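Side-chain contacts in translocator protein bipD (Burkholderia pseudomallei, PDB 3NFT), which is required for epithelial-cell invasion and survival within host cells, and probably regulates secretion of effectors BipB and BipC and their integration into the target membrane: residues A[164-167]-A[173-176]; A[60-65]-A[242-247]; A[240-243]-A[249-252]. All coordinates share one frame; numbering follows the deposited sequence.

Contact 1. Residues A[164-167]-A[173-176]; sequences YISA and MKID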
ATOM      1  N   TYR A 164     -33.606 -44.027   9.118  1.00 10.27           N
ATOM      2  CA  TYR A 164     -33.376 -45.301   8.439  1.00  9.93           C
ATOM      3  C   TYR A 164     -32.564 -46.296   9.257  1.00 10.20           C
ATOM      4  O   TYR A 164     -32.116 -47.333   8.744  1.00 11.31           O
ATOM      5  CB  TYR A 164     -32.748 -45.025   7.072  1.00  9.85           C
ATOM      6  CG  TYR A 164     -33.671 -44.309   6.145  1.00 11.93           C
ATOM      7  CD1 TYR A 164     -33.393 -43.023   5.713  1.00 14.84           C
ATOM      8  CD2 TYR A 164     -34.837 -44.917   5.694  1.00 13.99           C
ATOM      9  CE1 TYR A 164     -34.265 -42.343   4.854  1.00 17.99           C
ATOM     10  CE2 TYR A 164     -35.716 -44.243   4.834  1.00 17.02           C
ATOM     11  CZ  TYR A 164     -35.426 -42.968   4.426  1.00 19.69           C
ATOM     12  OH  TYR A 164     -36.282 -42.308   3.558  1.00 23.10           O
ATOM     13  N   ILE A 165     -32.369 -45.998  10.547  1.00 10.07           N
ATOM     14  CA  ILE A 165     -31.748 -46.908  11.463  1.00 10.42           C
ATOM     15  C   ILE A 165     -32.745 -47.174  12.560  1.00 11.70           C
ATOM     16  O   ILE A 165     -33.282 -46.213  13.161  1.00 13.34           O
ATOM     17  CB  ILE A 165     -30.462 -46.295  12.057  1.00 11.08           C
ATOM     18  CG1 ILE A 165     -29.459 -45.995  10.928  1.00 10.47           C
ATOM     19  CG2 ILE A 165     -29.897 -47.170  13.163  1.00 11.49           C
ATOM     20  CD1 ILE A 165     -28.302 -45.131  11.341  1.00 13.50           C
ATOM     21  N   SER A 166     -32.970 -48.442  12.853  1.00 12.80           N
ATOM     22  CA  SER A 166     -33.944 -48.817  13.876  1.00 14.51           C
ATOM     23  C   SER A 166     -33.569 -50.103  14.591  1.00 15.90           C
ATOM     24  O   SER A 166     -32.710 -50.860  14.135  1.00 15.53           O
ATOM     25  CB  SER A 166     -35.313 -48.935  13.229  1.00 14.98           C
ATOM     26  OG  SER A 166     -35.357 -49.987  12.274  1.00 18.03           O
ATOM     27  N   ALA A 167     -34.218 -50.354  15.720  1.00 18.65           N
ATOM     28  CA  ALA A 167     -34.069 -51.599  16.448  1.00 19.78           C
ATOM     29  C   ALA A 167     -34.742 -52.737  15.697  1.00 22.70           C
ATOM     30  O   ALA A 167     -35.884 -52.604  15.231  1.00 22.37           O
ATOM     31  CB  ALA A 167     -34.712 -51.466  17.868  1.00 19.91           C
ATOM     32  N   MET A 173     -29.819 -54.397  14.868  1.00 17.24           N
ATOM     33  CA  MET A 173     -30.124 -53.094  14.293  1.00 16.66           C
ATOM     34  C   MET A 173     -30.458 -53.309  12.823  1.00 15.42           C
ATOM     35  O   MET A 173     -29.851 -54.149  12.155  1.00 17.05           O
ATOM     36  CB  MET A 173     -28.923 -52.161  14.379  1.00 17.17           C
ATOM     37  CG  MET A 173     -28.427 -51.901  15.778  1.00 19.80           C
ATOM     38  SD  MET A 173     -29.589 -50.912  16.735  1.00 22.35           S
ATOM     39  CE  MET A 173     -29.235 -49.245  16.252  1.00 25.12           C
ATOM     40  N   LYS A 174     -31.433 -52.580  12.325  1.00 13.78           N
ATOM     41  CA  LYS A 174     -31.751 -52.567  10.911  1.00 13.62           C
ATOM     42  C   LYS A 174     -31.303 -51.243  10.343  1.00 12.25           C
ATOM     43  O   LYS A 174     -31.594 -50.169  10.898  1.00 12.97           O
ATOM     44  CB  LYS A 174     -33.239 -52.787  10.668  1.00 13.37           C
ATOM     45  CG  LYS A 174     -33.670 -52.730   9.218  1.00 17.34           C
ATOM     46  CD  LYS A 174     -35.185 -52.865   9.080  1.00 22.22           C
ATOM     47  CE  LYS A 174     -35.656 -52.720   7.643  1.00 26.39           C
ATOM     48  NZ  LYS A 174     -37.123 -53.024   7.506  1.00 28.02           N
ATOM     49  N   ILE A 175     -30.610 -51.295   9.206  1.00 11.97           N
ATOM     50  CA  ILE A 175     -30.154 -50.114   8.529  1.00 12.29           C
ATOM     51  C   ILE A 175     -30.543 -50.149   7.061  1.00 11.87           C
ATOM     52  O   ILE A 175     -30.153 -51.065   6.307  1.00 12.52           O
ATOM     53  CB  ILE A 175     -28.613 -49.879   8.740  1.00 13.75           C
ATOM     54  CG1 ILE A 175     -28.134 -48.624   8.036  1.00 14.09           C
ATOM     55  CG2 ILE A 175     -27.802 -51.083   8.360  1.00 15.31           C
ATOM     56  CD1 ILE A 175     -26.835 -48.058   8.636  1.00 16.63           C
ATOM     57  N   ASP A 176     -31.356 -49.172   6.656  1.00 10.91           N
ATOM     58  CA  ASP A 176     -31.745 -49.053   5.263  1.00 11.27           C
ATOM     59  C   ASP A 176     -30.698 -48.218   4.567  1.00 10.79           C
ATOM     60  O   ASP A 176     -30.866 -47.028   4.307  1.00 11.03           O
ATOM     61  CB  ASP A 176     -33.151 -48.487   5.091  1.00 11.83           C
ATOM     62  CG  ASP A 176     -34.236 -49.536   5.189  1.00 14.06           C
ATOM     63  OD1 ASP A 176     -35.392 -49.128   5.473  1.00 17.13           O
ATOM     64  OD2 ASP A 176     -33.978 -50.760   4.948  1.00 15.06           O
TER
HETATM   65  O   HOH W   1     -34.411 -49.118   9.772  1.00 19.18           O
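The beta hairpin of strands 165-168 and 172-175 forms two thirds of a small three-stranded antiparallel sheet, and its pairing is set by the bonds of Ser166 with Lys174. Lys174 N donates to Ser166 O at 2.8 Å, and Ser166 N returns a bond to Lys174 O, so this pair is the hydrogen-bonded one. A third, nearly straight bond runs from Asp176 N to Tyr164 O (2.9 Å, 171° at the hydrogen), extending the ladder to the point where the chain leaves the strand for helix 177-189. Between these rungs Ile165 and Ile175 face each other as a non-hydrogen-bonded pair, supplemented by CA-H...O contacts such as Ile165 CA to Lys174 O.

The two isoleucines project from the same face and lie side by side, Ile165 CG1 against Ile175 CD1 at 4.0 Å. The other branch of Ile165, CG2, is anti to the backbone N and receives the methyl CE of Met173 at 3.8 Å; the bends of Met173 at chi2 (-69°) and chi3 (-83°) fold its thioether back to make that contact. On the opposite face Ser166 OG lies 3.9 Å from Lys174 CB. A water joins this hydroxyl, at 2.8 Å, to Lys174 O, giving that carbonyl a second donor. At the far end the side chains of Tyr164 and Asp176 cross at about a right angle, ring CD2 of Tyr164 resting 4.0 Å from Asp176 CB, while Asp176 OD2 is held by Gly239 N.

Strand 240-243 pairs with the other edge of 172-175, making it the middle strand, through the backbones of Met173 and Ile175. Tyr247 and Trp250 of helix 244-295 pack on the isoleucine face, and Ile180 of helix 177-189 touches both Tyr164 and Ile175.

Contact 2. Residues A[60-65]-A[242-247]; sequences PDRIDG and WDTARY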
ATOM      1  N   PRO A  60     -28.242 -43.510  16.368  1.00 15.88           N
ATOM      2  CA  PRO A  60     -28.777 -44.475  17.311  1.00 17.02           C
ATOM      3  C   PRO A  60     -27.745 -45.547  17.681  1.00 18.24           C
ATOM      4  O   PRO A  60     -26.761 -45.730  16.970  1.00 17.93           O
ATOM      5  CB  PRO A  60     -29.970 -45.085  16.556  1.00 17.17           C
ATOM      6  CG  PRO A  60     -30.239 -44.193  15.407  1.00 17.69           C
ATOM      7  CD  PRO A  60     -28.999 -43.481  15.105  1.00 16.20           C
ATOM      8  N   ASP A  61     -27.936 -46.210  18.810  1.00 20.28           N
ATOM      9  CA  ASP A  61     -27.040 -47.249  19.226  1.00 22.55           C
ATOM     10  C   ASP A  61     -27.806 -48.216  20.113  1.00 24.38           C
ATOM     11  O   ASP A  61     -28.995 -48.015  20.389  1.00 23.85           O
ATOM     12  CB  ASP A  61     -25.827 -46.625  19.947  1.00 23.18           C
ATOM     13  CG  ASP A  61     -24.543 -47.450  19.799  1.00 24.89           C
ATOM     14  OD1 ASP A  61     -24.605 -48.653  19.441  1.00 26.56           O
ATOM     15  OD2 ASP A  61     -23.456 -46.881  20.061  1.00 28.41           O
ATOM     16  N   ARG A  62     -27.130 -49.289  20.502  1.00 26.82           N
ATOM     17  CA  ARG A  62     -27.631 -50.238  21.465  1.00 29.71           C
ATOM     18  C   ARG A  62     -26.523 -50.355  22.504  1.00 32.17           C
ATOM     19  O   ARG A  62     -25.431 -50.833  22.203  1.00 31.51           O
ATOM     20  CB  ARG A  62     -27.897 -51.580  20.785  1.00 30.63           C
ATOM     21  CG  ARG A  62     -28.508 -52.635  21.668  1.00 33.38           C
ATOM     22  CD  ARG A  62     -30.004 -52.637  21.542  1.00 36.77           C
ATOM     23  NE  ARG A  62     -30.488 -53.352  20.356  1.00 37.53           N
ATOM     24  CZ  ARG A  62     -31.777 -53.600  20.136  1.00 38.29           C
ATOM     25  NH1 ARG A  62     -32.691 -53.195  21.011  1.00 37.91           N
ATOM     26  NH2 ARG A  62     -32.163 -54.258  19.054  1.00 39.60           N
ATOM     27  N   ILE A  63     -26.802 -49.885  23.726  1.00 35.36           N
ATOM     28  CA  ILE A  63     -25.801 -49.817  24.791  1.00 38.41           C
ATOM     29  C   ILE A  63     -26.200 -50.800  25.894  1.00 40.08           C
ATOM     30  O   ILE A  63     -27.277 -50.671  26.481  1.00 40.04           O
ATOM     31  CB  ILE A  63     -25.667 -48.375  25.363  1.00 39.20           C
ATOM     32  CG1 ILE A  63     -24.609 -48.304  26.473  1.00 41.14           C
ATOM     33  CG2 ILE A  63     -27.000 -47.865  25.892  1.00 40.47           C
ATOM     34  CD1 ILE A  63     -23.178 -48.498  25.984  1.00 42.76           C
ATOM     35  N   ASP A  64     -25.349 -51.797  26.139  1.00 41.77           N
ATOM     36  CA  ASP A  64     -25.672 -52.898  27.054  1.00 43.05           C
ATOM     37  C   ASP A  64     -27.078 -53.471  26.787  1.00 42.61           C
ATOM     38  O   ASP A  64     -27.808 -53.828  27.719  1.00 42.79           O
ATOM     39  CB  ASP A  64     -25.522 -52.449  28.521  1.00 43.90           C
ATOM     40  CG  ASP A  64     -24.077 -52.138  28.900  1.00 46.05           C
ATOM     41  OD1 ASP A  64     -23.149 -52.640  28.233  1.00 47.70           O
ATOM     42  OD2 ASP A  64     -23.869 -51.394  29.883  1.00 48.93           O
ATOM     43  N   GLY A  65     -27.446 -53.552  25.506  1.00 41.37           N
ATOM     44  CA  GLY A  65     -28.717 -54.149  25.097  1.00 40.11           C
ATOM     45  C   GLY A  65     -29.936 -53.249  24.911  1.00 38.65           C
ATOM     46  O   GLY A  65     -30.931 -53.696  24.339  1.00 39.23           O
ATOM     47  N   TRP A 242     -27.973 -56.072  11.246  1.00 14.17           N
ATOM     48  CA  TRP A 242     -26.667 -56.289  11.871  1.00 13.71           C
ATOM     49  C   TRP A 242     -26.808 -56.529  13.371  1.00 14.85           C
ATOM     50  O   TRP A 242     -27.606 -55.871  14.052  1.00 15.13           O
ATOM     51  CB  TRP A 242     -25.766 -55.074  11.686  1.00 14.19           C
ATOM     52  CG  TRP A 242     -25.032 -54.955  10.392  1.00 15.67           C
ATOM     53  CD1 TRP A 242     -24.679 -55.972   9.550  1.00 18.13           C
ATOM     54  CD2 TRP A 242     -24.471 -53.759   9.836  1.00 16.44           C
ATOM     55  NE1 TRP A 242     -23.963 -55.464   8.481  1.00 19.99           N
ATOM     56  CE2 TRP A 242     -23.820 -54.109   8.644  1.00 18.28           C
ATOM     57  CE3 TRP A 242     -24.488 -52.413  10.212  1.00 16.52           C
ATOM     58  CZ2 TRP A 242     -23.198 -53.156   7.824  1.00 18.47           C
ATOM     59  CZ3 TRP A 242     -23.869 -51.484   9.402  1.00 15.96           C
ATOM     60  CH2 TRP A 242     -23.210 -51.864   8.234  1.00 17.63           C
ATOM     61  N   ASP A 243     -25.978 -57.421  13.889  1.00 15.23           N
ATOM     62  CA  ASP A 243     -25.788 -57.519  15.320  1.00 15.80           C
ATOM     63  C   ASP A 243     -25.196 -56.208  15.813  1.00 14.93           C
ATOM     64  O   ASP A 243     -24.589 -55.431  15.046  1.00 14.06           O
ATOM     65  CB  ASP A 243     -24.867 -58.685  15.674  1.00 17.16           C
ATOM     66  CG  ASP A 243     -23.518 -58.587  14.991  1.00 19.88           C
ATOM     67  OD1 ASP A 243     -23.461 -58.728  13.735  1.00 21.42           O
ATOM     68  OD2 ASP A 243     -22.517 -58.356  15.691  1.00 23.63           O
ATOM     69  N   THR A 244     -25.359 -55.959  17.106  1.00 14.69           N
ATOM     70  CA  THR A 244     -24.883 -54.719  17.666  1.00 14.91           C
ATOM     71  C   THR A 244     -23.401 -54.488  17.384  1.00 13.71           C
ATOM     72  O   THR A 244     -23.002 -53.368  17.043  1.00 14.87           O
ATOM     73  CB  THR A 244     -25.152 -54.679  19.167  1.00 16.09           C
ATOM     74  OG1 THR A 244     -26.559 -54.767  19.370  1.00 19.71           O
ATOM     75  CG2 THR A 244     -24.598 -53.384  19.731  1.00 19.10           C
ATOM     76  N   ALA A 245     -22.564 -55.521  17.530  1.00 13.24           N
ATOM     77  CA  ALA A 245     -21.131 -55.309  17.378  1.00 13.24           C
ATOM     78  C   ALA A 245     -20.780 -54.843  15.964  1.00 12.50           C
ATOM     79  O   ALA A 245     -19.993 -53.922  15.795  1.00 12.64           O
ATOM     80  CB  ALA A 245     -20.337 -56.537  17.763  1.00 14.26           C
ATOM     81  N   ARG A 246     -21.384 -55.459  14.949  1.00 12.04           N
ATOM     82  CA  ARG A 246     -21.121 -55.023  13.567  1.00 11.61           C
ATOM     83  C   ARG A 246     -21.679 -53.617  13.308  1.00 11.36           C
ATOM     84  O   ARG A 246     -21.070 -52.798  12.599  1.00 12.04           O
ATOM     85  CB  ARG A 246     -21.679 -56.020  12.560  1.00 12.77           C
ATOM     86  CG  ARG A 246     -20.759 -57.189  12.349  1.00 15.34           C
ATOM     87  CD  ARG A 246     -21.242 -58.062  11.194  1.00 18.29           C
ATOM     88  NE  ARG A 246     -20.436 -59.276  10.987  1.00 18.91           N
ATOM     89  CZ  ARG A 246     -20.629 -60.431  11.620  1.00 20.01           C
ATOM     90  NH1 ARG A 246     -21.580 -60.558  12.539  1.00 20.58           N
ATOM     91  NH2 ARG A 246     -19.853 -61.478  11.338  1.00 20.57           N
ATOM     92  N   TYR A 247     -22.829 -53.300  13.885  1.00 11.34           N
ATOM     93  CA  TYR A 247     -23.370 -51.959  13.732  1.00 11.15           C
ATOM     94  C   TYR A 247     -22.402 -50.940  14.338  1.00 10.72           C
ATOM     95  O   TYR A 247     -22.123 -49.897  13.767  1.00 11.53           O
ATOM     96  CB  TYR A 247     -24.749 -51.855  14.391  1.00 11.23           C
ATOM     97  CG  TYR A 247     -25.240 -50.434  14.405  1.00  9.87           C
ATOM     98  CD1 TYR A 247     -25.067 -49.631  15.535  1.00 11.07           C
ATOM     99  CD2 TYR A 247     -25.816 -49.866  13.274  1.00 11.25           C
ATOM    100  CE1 TYR A 247     -25.486 -48.334  15.538  1.00 11.62           C
ATOM    101  CE2 TYR A 247     -26.241 -48.561  13.268  1.00 11.42           C
ATOM    102  CZ  TYR A 247     -26.066 -47.778  14.399  1.00 11.32           C
ATOM    103  OH  TYR A 247     -26.497 -46.453  14.383  1.00 13.29           O
TER
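Tyr247 OH donates to Pro60 O at 2.7 Å, tying the chain just ahead of strand 61-63 to the first turn of the long helix 244-295, which belongs to a predicted coiled coil. The hydroxyl comes in above the carbonyl plane, 40° out of it, and the C=O...donor angle is 132°. Pro60 O also lies at the edge of the tyrosine ring, near its plane, 3.2 Å from Tyr247 CE1. The phenol gets there because CG of Tyr247 is anti to the backbone N (chi1 172°), which carries the ring out from the helix toward the strand.

Along that edge comes the carboxylate of Asp61, its plane steeply inclined to the ring, with OD1 4.0 Å from Tyr247 CE1. Asp61 OD1 already accepts from Arg62 N at 2.8 Å and from Gln248 NE2 of the same helix, so two donors fix the carboxylate beside the phenol and help hold the strand to the helix. The helix itself starts at Asp243, the N-cap residue, whose OD2 accepts a capping bond from Arg246 N; Asp243 OD1 forms a salt bridge with Arg246 NH1, 2.9 Å away.

Around the contact, Pro60 and Tyr247 both pack on Ile165. Two backbone carbonyls, at the end of the hairpin turn and the start of strand 172-175, take the polar ends of the remaining pair: Thr244 OG1 bonds to Lys171 O and Arg62 NH2 to Asn172 O. Across the contact these two side chains meet at about a right angle, Thr244 OG1 lying 3.7 Å from Arg62 CG and Thr244 CG2 3.6 Å from Arg62 O.

Contact 3. Residues A[240-243]-A[249-252]; sequences TVWD and AWNT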
ATOM      1  N   THR A 240     -30.664 -54.206   5.660  1.00 12.90           N
ATOM      2  CA  THR A 240     -29.551 -54.852   6.341  1.00 12.84           C
ATOM      3  C   THR A 240     -29.829 -54.990   7.816  1.00 13.38           C
ATOM      4  O   THR A 240     -30.237 -54.029   8.471  1.00 14.49           O
ATOM      5  CB  THR A 240     -28.253 -54.080   6.125  1.00 12.73           C
ATOM      6  OG1 THR A 240     -27.887 -54.199   4.738  1.00 13.67           O
ATOM      7  CG2 THR A 240     -27.109 -54.625   7.012  1.00 13.14           C
ATOM      8  N   VAL A 241     -29.646 -56.193   8.320  1.00 13.50           N
ATOM      9  CA  VAL A 241     -29.802 -56.482   9.730  1.00 14.59           C
ATOM     10  C   VAL A 241     -28.446 -56.870  10.296  1.00 14.51           C
ATOM     11  O   VAL A 241     -27.814 -57.848   9.862  1.00 15.45           O
ATOM     12  CB  VAL A 241     -30.856 -57.564   9.994  1.00 15.06           C
ATOM     13  CG1 VAL A 241     -30.897 -57.886  11.489  1.00 16.43           C
ATOM     14  CG2 VAL A 241     -32.222 -57.099   9.516  1.00 15.47           C
ATOM     15  N   TRP A 242     -27.973 -56.072  11.246  1.00 14.17           N
ATOM     16  CA  TRP A 242     -26.667 -56.289  11.871  1.00 13.71           C
ATOM     17  C   TRP A 242     -26.808 -56.529  13.371  1.00 14.85           C
ATOM     18  O   TRP A 242     -27.606 -55.871  14.052  1.00 15.13           O
ATOM     19  CB  TRP A 242     -25.766 -55.074  11.686  1.00 14.19           C
ATOM     20  CG  TRP A 242     -25.032 -54.955  10.392  1.00 15.67           C
ATOM     21  CD1 TRP A 242     -24.679 -55.972   9.550  1.00 18.13           C
ATOM     22  CD2 TRP A 242     -24.471 -53.759   9.836  1.00 16.44           C
ATOM     23  NE1 TRP A 242     -23.963 -55.464   8.481  1.00 19.99           N
ATOM     24  CE2 TRP A 242     -23.820 -54.109   8.644  1.00 18.28           C
ATOM     25  CE3 TRP A 242     -24.488 -52.413  10.212  1.00 16.52           C
ATOM     26  CZ2 TRP A 242     -23.198 -53.156   7.824  1.00 18.47           C
ATOM     27  CZ3 TRP A 242     -23.869 -51.484   9.402  1.00 15.96           C
ATOM     28  CH2 TRP A 242     -23.210 -51.864   8.234  1.00 17.63           C
ATOM     29  N   ASP A 243     -25.978 -57.421  13.889  1.00 15.23           N
ATOM     30  CA  ASP A 243     -25.788 -57.519  15.320  1.00 15.80           C
ATOM     31  C   ASP A 243     -25.196 -56.208  15.813  1.00 14.93           C
ATOM     32  O   ASP A 243     -24.589 -55.431  15.046  1.00 14.06           O
ATOM     33  CB  ASP A 243     -24.867 -58.685  15.674  1.00 17.16           C
ATOM     34  CG  ASP A 243     -23.518 -58.587  14.991  1.00 19.88           C
ATOM     35  OD1 ASP A 243     -23.461 -58.728  13.735  1.00 21.42           O
ATOM     36  OD2 ASP A 243     -22.517 -58.356  15.691  1.00 23.63           O
ATOM     37  N   ALA A 249     -19.199 -51.174  14.789  1.00 12.06           N
ATOM     38  CA  ALA A 249     -18.015 -51.032  13.964  1.00 12.38           C
ATOM     39  C   ALA A 249     -18.278 -50.066  12.813  1.00 11.52           C
ATOM     40  O   ALA A 249     -17.419 -49.227  12.486  1.00 12.65           O
ATOM     41  CB  ALA A 249     -17.579 -52.375  13.400  1.00 12.41           C
ATOM     42  N   TRP A 250     -19.438 -50.201  12.170  1.00 11.24           N
ATOM     43  CA  TRP A 250     -19.810 -49.307  11.090  1.00 11.58           C
ATOM     44  C   TRP A 250     -19.965 -47.862  11.608  1.00 11.46           C
ATOM     45  O   TRP A 250     -19.464 -46.909  11.024  1.00 11.97           O
ATOM     46  CB  TRP A 250     -21.098 -49.781  10.383  1.00 11.38           C
ATOM     47  CG  TRP A 250     -21.607 -48.678   9.504  1.00 10.32           C
ATOM     48  CD1 TRP A 250     -21.119 -48.305   8.279  1.00 10.75           C
ATOM     49  CD2 TRP A 250     -22.586 -47.684   9.857  1.00  9.73           C
ATOM     50  NE1 TRP A 250     -21.785 -47.196   7.827  1.00 12.26           N
ATOM     51  CE2 TRP A 250     -22.685 -46.788   8.775  1.00 10.88           C
ATOM     52  CE3 TRP A 250     -23.417 -47.505  10.960  1.00 11.97           C
ATOM     53  CZ2 TRP A 250     -23.554 -45.695   8.788  1.00 11.31           C
ATOM     54  CZ3 TRP A 250     -24.286 -46.432  10.972  1.00 11.51           C
ATOM     55  CH2 TRP A 250     -24.346 -45.538   9.904  1.00 10.55           C
ATOM     56  N   ASN A 251     -20.655 -47.719  12.734  1.00 11.19           N
ATOM     57  CA  ASN A 251     -20.914 -46.404  13.338  1.00 12.20           C
ATOM     58  C   ASN A 251     -19.596 -45.725  13.672  1.00 11.56           C
ATOM     59  O   ASN A 251     -19.421 -44.541  13.461  1.00 12.34           O
ATOM     60  CB  ASN A 251     -21.771 -46.589  14.593  1.00 13.33           C
ATOM     61  CG  ASN A 251     -22.368 -45.304  15.127  1.00 17.21           C
ATOM     62  OD1 ASN A 251     -22.373 -44.261  14.461  1.00 22.54           O
ATOM     63  ND2 ASN A 251     -22.934 -45.392  16.329  1.00 17.94           N
ATOM     64  N   THR A 252     -18.640 -46.506  14.170  1.00 12.14           N
ATOM     65  CA  THR A 252     -17.337 -45.950  14.500  1.00 12.74           C
ATOM     66  C   THR A 252     -16.630 -45.428  13.253  1.00 12.18           C
ATOM     67  O   THR A 252     -16.047 -44.346  13.264  1.00 12.70           O
ATOM     68  CB  THR A 252     -16.480 -46.966  15.259  1.00 13.58           C
ATOM     69  OG1 THR A 252     -17.125 -47.254  16.517  1.00 15.25           O
ATOM     70  CG2 THR A 252     -15.058 -46.445  15.492  1.00 14.39           C
TER
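Trp242, on strand 240-243, reaches across to Trp250 on the helix that follows directly in the chain, and the whole contact between the two segments rests on this pair of tryptophans. From CB the indole of Trp242 turns at CG, which sits anti to the carbonyl carbon and beside the backbone N (chi1 -83°), and this sends the six-membered ring toward the helix. On the five-membered ring, the Thr240 methyl CG2 of the same strand sits over one face, 3.5 Å above the plane and toward the rim near NE1.

Further out, the benzo end does the touching. CZ3 packs against Trp250 CB at 3.4 Å and against Trp250 CG at 3.6 Å; its neighbour CH2 lies 3.7 Å from Trp250 CB and 4.1 Å from Trp250 CD1. The tip of one tryptophan thus lies against the root of the other, where CB joins the indole, and the two side chains cross at about a right angle. The centroid of the Trp242 six-membered ring is 5.4 Å from that of the Trp250 five-membered ring, with the planes inclined at 43°. This oblique arrangement is apolar packing, with no hydrogen bond between the two segments.

Beyond these atoms the Trp250 indole turns from the strand, and NE1 of this buried ring is hydrogen-bonded to Ser234 OG, which satisfies it. Phe254, one turn further along helix 244-295, meets the same indole. Ile175 of the neighbouring strand 172-175 touches both tryptophans, while Pro236, in the loop leading to strand 240-243, lies on Trp242 and Leu235 on Trp250. The pair thus packs edge strand 240-243 against the early turns of the helix that follows it.

In the fold
The three contacts cluster at one end of the elongated chain, their centres 7 to 10 Å apart and each more than 30 Å from the chain's centre. Contacts 1 and 3 follow one another along the sequence, whereas the two segments of contact 2 lie before and after both segments of contact 1. Contacts 2 and 3 share strand 240-243 and the start of helix 244-295, and that strand is the sheet neighbour of 172-175 in contact 1. A probable hydrogen bond, Met173 N to Trp242 O at 2.8 Å, links contact 1 to the other two. Together they gather an early segment, the hairpin and the long helix of the predicted coiled coil into one end of the molecule.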